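Local atomic coordinates of elastinolytic metalloprotease (Pseudoalteromonas sp. CF6-2, PDB entry 6IK4), a protein that probably acts as a zinc-dependent metalloendopeptidase of the M23 family, an elastase that probably also cleaves peptidoglycan, this chain being its peptidase part. Residues A51-I65 with H69-L83. Sequence-based numbering, arbitrary orientation.
Sequences AAHGGVITRFSSCNI and HSSGFATNYYHMSNL
Ile65 and Tyr77 form a hydrogen-bonded antiparallel pair in the beta hairpin of strands 64-68 and 73-81, part of the antiparallel sheet of this M23 peptidase domain. Tyr77 N reaches Ile65 O at 2.9 Å, and Ile65 N returns a bond to Tyr77 O. On the same face, Ile65 CG2 lies 3.8 Å from Leu83 CD2, Ile65 and Leu83 running alongside in opposite senses. The phenol of Tyr77 extends to the loop before strand 55-61, where its OH takes a nearly straight bond (169°) from Ala52 N at 2.9 Å. That hydroxyl also shares a hydrogen bond with Thr75 OG1, which in turn receives a short but bent, weak one from His53 NE2. The other ring nitrogen, ND1, donates to Gly54 O in the plane of the imidazole, so both ring nitrogens have a partner, though only the ND1 bond is well directed. An alanine in place of His53 would probably leave Thr75 OG1 without this donor and open a gap beside the CB of His69.

On the other face of the hairpin, Asn64 and Tyr78 form the non-hydrogen-bonded pair, with Asn64 CB at the edge of the Tyr78 ring. With CG anti to the backbone N (chi1 -175°), Asn64 directs OD1 to Asn76 ND2 at 2.8 Å, the donor lying in the carbonyl plane although the two amides are turned 70° apart. Water 2 joins their other ends, while Glu110 holds Asn64 ND2 and Arg66 holds Asn76 OD1 from outside.

Beyond Tyr78 the strand breaks at His79, a predicted active-site residue near the zinc ligand His120, and resumes with Met80 N bonded to Cys63 O. Cys63, disulfide-linked to Cys109, sets its SG obliquely beside the Tyr78 ring, 3.5 Å from CE1.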
loop_
_atom_site.group_PDB
_atom_site.type_symbol
_atom_site.label_atom_id
_atom_site.label_comp_id
_atom_site.label_asym_id
_atom_site.label_seq_id
_atom_site.Cartn_x
_atom_site.Cartn_y
_atom_site.Cartn_z
ATOM N N ALA A 51 3.168 -2.042 8.964
ATOM C CA ALA A 51 1.724 -2.264 8.990
ATOM C C ALA A 51 0.988 -0.935 9.145
ATOM O O ALA A 51 1.274 -0.156 10.065
ATOM C CB ALA A 51 1.345 -3.209 10.138
ATOM N N ALA A 52 0.029 -0.684 8.240
ATOM C CA ALA A 52 -0.767 0.543 8.258
ATOM C C ALA A 52 -1.711 0.614 9.454
ATOM O O ALA A 52 -2.229 1.698 9.748
ATOM C CB ALA A 52 -1.586 0.659 6.963
ATOM N N HIS A 53 -1.924 -0.503 10.139
ATOM C CA HIS A 53 -2.841 -0.633 11.273
ATOM C C HIS A 53 -2.585 -2.001 11.899
ATOM O O HIS A 53 -1.813 -2.804 11.372
ATOM C CB HIS A 53 -4.296 -0.519 10.822
ATOM C CG HIS A 53 -4.662 -1.545 9.796
ATOM N ND1 HIS A 53 -5.027 -2.836 10.124
ATOM C CD2 HIS A 53 -4.646 -1.490 8.445
ATOM C CE1 HIS A 53 -5.246 -3.523 9.016
ATOM N NE2 HIS A 53 -5.019 -2.729 7.983
ATOM N N GLY A 54 -3.263 -2.272 13.025
ATOM C CA GLY A 54 -3.126 -3.560 13.682
ATOM C C GLY A 54 -4.111 -4.606 13.172
ATOM O O GLY A 54 -5.098 -4.290 12.503
ATOM N N GLY A 55 -3.816 -5.868 13.464
ATOM C CA GLY A 55 -4.718 -6.936 13.090
ATOM C C GLY A 55 -4.017 -8.280 12.994
ATOM O O GLY A 55 -2.883 -8.452 13.442
ATOM N N VAL A 56 -4.740 -9.232 12.396
ATOM C CA VAL A 56 -4.303 -10.620 12.258
ATOM C C VAL A 56 -3.714 -10.823 10.871
ATOM O O VAL A 56 -4.258 -10.329 9.873
ATOM C CB VAL A 56 -5.478 -11.591 12.503
ATOM C CG1 VAL A 56 -4.997 -13.035 12.464
ATOM C CG2 VAL A 56 -6.121 -11.292 13.854
ATOM N N ILE A 57 -2.611 -11.573 10.804
ATOM C CA ILE A 57 -1.870 -11.784 9.566
ATOM C C ILE A 57 -2.469 -12.936 8.774
ATOM O O ILE A 57 -2.817 -13.985 9.336
ATOM C CB ILE A 57 -0.389 -12.072 9.883
ATOM C CG1 ILE A 57 0.301 -10.835 10.458
ATOM C CG2 ILE A 57 0.345 -12.647 8.654
ATOM C CD1 ILE A 57 0.556 -9.739 9.430
ATOM N N THR A 58 -2.562 -12.754 7.456
ATOM C CA THR A 58 -2.682 -13.857 6.509
ATOM C C THR A 58 -1.490 -13.769 5.570
ATOM O O THR A 58 -1.264 -12.717 4.968
ATOM C CB THR A 58 -3.990 -13.790 5.715
ATOM O OG1 THR A 58 -5.104 -13.729 6.612
ATOM C CG2 THR A 58 -4.128 -15.020 4.813
ATOM N N ARG A 59 -0.710 -14.849 5.463
ATOM C CA ARG A 59 0.446 -14.904 4.567
ATOM C C ARG A 59 0.090 -15.806 3.396
ATOM O O ARG A 59 -0.030 -17.024 3.559
ATOM C CB ARG A 59 1.699 -15.414 5.283
ATOM C CG ARG A 59 2.921 -15.592 4.356
ATOM C CD ARG A 59 4.060 -16.342 5.050
ATOM N NE ARG A 59 5.163 -16.675 4.142
ATOM C CZ ARG A 59 5.144 -17.669 3.254
ATOM N NH1 ARG A 59 4.072 -18.438 3.133
ATOM N NH2 ARG A 59 6.199 -17.895 2.478
ATOM N N PHE A 60 -0.080 -15.211 2.213
ATOM C CA PHE A 60 -0.512 -15.998 1.063
ATOM C C PHE A 60 0.657 -16.675 0.365
ATOM O O PHE A 60 0.481 -17.737 -0.239
ATOM C CB PHE A 60 -1.279 -15.119 0.076
ATOM C CG PHE A 60 -2.590 -14.608 0.611
ATOM C CD1 PHE A 60 -3.690 -15.442 0.685
ATOM C CD2 PHE A 60 -2.724 -13.292 1.038
ATOM C CE1 PHE A 60 -4.903 -14.985 1.181
ATOM C CE2 PHE A 60 -3.937 -12.826 1.529
ATOM C CZ PHE A 60 -5.028 -13.679 1.599
ATOM N N SER A 61 1.842 -16.091 0.450
ATOM C CA SER A 61 3.023 -16.558 -0.266
ATOM C C SER A 61 4.197 -15.780 0.298
ATOM O O SER A 61 4.030 -14.946 1.190
ATOM C CB SER A 61 2.887 -16.342 -1.769
ATOM O OG SER A 61 2.918 -14.949 -2.055
ATOM N N SER A 62 5.390 -16.034 -0.240
ATOM C CA SER A 62 6.540 -15.285 0.249
ATOM C C SER A 62 6.515 -13.816 -0.168
ATOM O O SER A 62 7.350 -13.045 0.314
ATOM C CB SER A 62 7.838 -15.935 -0.239
ATOM O OG SER A 62 8.038 -15.659 -1.616
ATOM N N CYS A 63 5.605 -13.407 -1.056
ATOM C CA CYS A 63 5.595 -12.030 -1.546
ATOM C C CYS A 63 4.250 -11.338 -1.325
ATOM O O CYS A 63 3.985 -10.298 -1.936
ATOM C CB CYS A 63 5.986 -11.983 -3.030
ATOM S SG CYS A 63 4.805 -12.715 -4.191
ATOM N N ASN A 64 3.407 -11.867 -0.435
ATOM C CA ASN A 64 2.016 -11.422 -0.371
ATOM C C ASN A 64 1.482 -11.665 1.034
ATOM O O ASN A 64 1.328 -12.817 1.458
ATOM C CB ASN A 64 1.184 -12.155 -1.421
ATOM C CG ASN A 64 -0.246 -11.659 -1.492
ATOM O OD1 ASN A 64 -0.584 -10.612 -0.940
ATOM N ND2 ASN A 64 -1.088 -12.394 -2.210
ATOM N N ILE A 65 1.199 -10.583 1.761
ATOM C CA ILE A 65 0.787 -10.676 3.157
ATOM C C ILE A 65 -0.332 -9.670 3.407
ATOM O O ILE A 65 -0.418 -8.635 2.738
ATOM C CB ILE A 65 1.983 -10.436 4.107
ATOM C CG1 ILE A 65 1.664 -10.891 5.531
ATOM C CG2 ILE A 65 2.405 -8.962 4.092
ATOM C CD1 ILE A 65 2.847 -10.788 6.465
ATOM N N HIS A 69 -7.957 -6.150 10.278
ATOM C CA HIS A 69 -8.360 -5.424 11.469
ATOM C C HIS A 69 -9.608 -6.061 12.084
ATOM O O HIS A 69 -10.393 -6.732 11.410
ATOM C CB HIS A 69 -8.627 -3.960 11.113
ATOM C CG HIS A 69 -8.867 -3.071 12.298
ATOM N ND1 HIS A 69 -10.117 -2.590 12.626
ATOM C CD2 HIS A 69 -8.015 -2.562 13.220
ATOM C CE1 HIS A 69 -10.025 -1.822 13.699
ATOM N NE2 HIS A 69 -8.761 -1.791 14.081
ATOM N N SER A 70 -9.789 -5.836 13.384
ATOM C CA SER A 70 -10.963 -6.361 14.079
ATOM C C SER A 70 -12.279 -5.926 13.429
ATOM O O SER A 70 -13.305 -6.597 13.615
ATOM C CB SER A 70 -10.920 -5.911 15.539
ATOM O OG SER A 70 -10.911 -4.496 15.612
ATOM N N SER A 71 -12.278 -4.823 12.672
ATOM C CA SER A 71 -13.473 -4.338 11.982
ATOM C C SER A 71 -13.781 -5.093 10.694
ATOM O O SER A 71 -14.841 -4.859 10.093
ATOM C CB SER A 71 -13.299 -2.861 11.633
ATOM O OG SER A 71 -12.205 -2.757 10.722
ATOM N N GLY A 72 -12.881 -5.949 10.226
ATOM C CA GLY A 72 -13.042 -6.583 8.932
ATOM C C GLY A 72 -12.483 -5.804 7.757
ATOM O O GLY A 72 -12.478 -6.328 6.636
ATOM N N PHE A 73 -12.044 -4.567 7.963
ATOM C CA PHE A 73 -11.169 -3.927 6.989
ATOM C C PHE A 73 -9.782 -4.542 7.063
ATOM O O PHE A 73 -9.344 -5.003 8.117
ATOM C CB PHE A 73 -11.070 -2.422 7.245
ATOM C CG PHE A 73 -12.289 -1.677 6.826
ATOM C CD1 PHE A 73 -12.471 -1.317 5.495
ATOM C CD2 PHE A 73 -13.281 -1.375 7.747
ATOM C CE1 PHE A 73 -13.618 -0.642 5.089
ATOM C CE2 PHE A 73 -14.426 -0.698 7.348
ATOM C CZ PHE A 73 -14.590 -0.335 6.013
ATOM N N ALA A 74 -9.074 -4.515 5.936
ATOM C CA ALA A 74 -7.772 -5.144 5.870
ATOM C C ALA A 74 -6.936 -4.398 4.846
ATOM O O ALA A 74 -7.468 -3.802 3.904
ATOM C CB ALA A 74 -7.867 -6.631 5.481
ATOM N N THR A 75 -5.628 -4.437 5.035
ATOM C CA THR A 75 -4.715 -3.944 4.018
ATOM C C THR A 75 -3.861 -5.104 3.529
ATOM O O THR A 75 -3.407 -5.937 4.321
ATOM C CB THR A 75 -3.847 -2.794 4.547
ATOM O OG1 THR A 75 -3.254 -3.150 5.808
ATOM C CG2 THR A 75 -4.710 -1.542 4.727
ATOM N N ASN A 76 -3.660 -5.155 2.219
ATOM C CA ASN A 76 -2.879 -6.203 1.586
ATOM C C ASN A 76 -1.621 -5.574 1.009
ATOM O O ASN A 76 -1.659 -4.438 0.531
ATOM C CB ASN A 76 -3.699 -6.894 0.498
ATOM C CG ASN A 76 -3.177 -8.274 0.163
ATOM O OD1 ASN A 76 -3.589 -9.263 0.767
ATOM N ND2 ASN A 76 -2.250 -8.348 -0.799
ATOM N N TYR A 77 -0.504 -6.307 1.093
ATOM C CA TYR A 77 0.819 -5.828 0.702
ATOM C C TYR A 77 1.412 -6.852 -0.254
ATOM O O TYR A 77 1.724 -7.969 0.166
ATOM C CB TYR A 77 1.733 -5.655 1.927
ATOM C CG TYR A 77 1.119 -4.794 3.016
ATOM C CD1 TYR A 77 0.126 -5.303 3.866
ATOM C CD2 TYR A 77 1.514 -3.472 3.186
ATOM C CE1 TYR A 77 -0.456 -4.506 4.850
ATOM C CE2 TYR A 77 0.943 -2.673 4.171
ATOM C CZ TYR A 77 -0.050 -3.185 4.988
ATOM O OH TYR A 77 -0.625 -2.384 5.964
ATOM N N TYR A 78 1.613 -6.464 -1.515
ATOM C CA TYR A 78 2.096 -7.374 -2.544
ATOM C C TYR A 78 3.410 -6.844 -3.129
ATOM O O TYR A 78 3.740 -5.661 -2.991
ATOM C CB TYR A 78 1.028 -7.584 -3.646
ATOM C CG TYR A 78 1.411 -8.651 -4.652
ATOM C CD1 TYR A 78 1.549 -9.979 -4.264
ATOM C CD2 TYR A 78 1.670 -8.328 -5.977
ATOM C CE1 TYR A 78 1.923 -10.968 -5.182
ATOM C CE2 TYR A 78 2.040 -9.307 -6.897
ATOM C CZ TYR A 78 2.170 -10.621 -6.489
ATOM O OH TYR A 78 2.545 -11.597 -7.406
ATOM N N HIS A 79 4.176 -7.760 -3.744
ATOM C CA HIS A 79 5.566 -7.536 -4.188
ATOM C C HIS A 79 6.547 -7.502 -3.013
ATOM O O HIS A 79 7.511 -6.738 -3.032
ATOM C CB HIS A 79 5.733 -6.256 -5.021
ATOM C CG HIS A 79 4.806 -6.139 -6.187
ATOM N ND1 HIS A 79 4.673 -7.126 -7.141
ATOM C CD2 HIS A 79 4.003 -5.121 -6.581
ATOM C CE1 HIS A 79 3.812 -6.725 -8.063
ATOM N NE2 HIS A 79 3.388 -5.515 -7.745
ATOM N N MET A 80 6.331 -8.353 -2.007
ATOM C CA MET A 80 7.089 -8.307 -0.764
ATOM C C MET A 80 8.222 -9.332 -0.753
ATOM O O MET A 80 8.262 -10.274 -1.550
ATOM C CB MET A 80 6.166 -8.567 0.441
ATOM C CG MET A 80 5.016 -7.570 0.594
ATOM S SD MET A 80 5.661 -5.932 0.976
ATOM C CE MET A 80 6.313 -6.151 2.628
ATOM N N SER A 81 9.132 -9.150 0.208
ATOM C CA SER A 81 10.167 -10.130 0.513
ATOM C C SER A 81 10.464 -10.075 2.007
ATOM O O SER A 81 10.008 -9.175 2.722
ATOM C CB SER A 81 11.438 -9.876 -0.305
ATOM O OG SER A 81 12.126 -8.731 0.174
ATOM N N ASN A 82 11.229 -11.057 2.480
ATOM C CA ASN A 82 11.665 -11.102 3.881
ATOM C C ASN A 82 10.491 -10.955 4.842
ATOM O O ASN A 82 10.566 -10.215 5.827
ATOM C CB ASN A 82 12.704 -10.022 4.181
ATOM C CG ASN A 82 13.901 -10.089 3.258
ATOM O OD1 ASN A 82 13.971 -9.378 2.253
ATOM N ND2 ASN A 82 14.854 -10.951 3.595
ATOM N N LEU A 83 9.393 -11.648 4.548
ATOM C CA LEU A 83 8.198 -11.521 5.378
ATOM C C LEU A 83 8.476 -12.042 6.782
ATOM O O LEU A 83 9.180 -13.034 6.961
ATOM C CB LEU A 83 7.028 -12.276 4.744
ATOM C CG LEU A 83 6.413 -11.669 3.473
ATOM C CD1 LEU A 83 5.223 -12.494 3.011
ATOM C CD2 LEU A 83 6.016 -10.195 3.693
HETATM O O HOH W 1 9.015 -13.572 2.306
HETATM O O HOH W 2 -3.875 -11.212 -1.614
#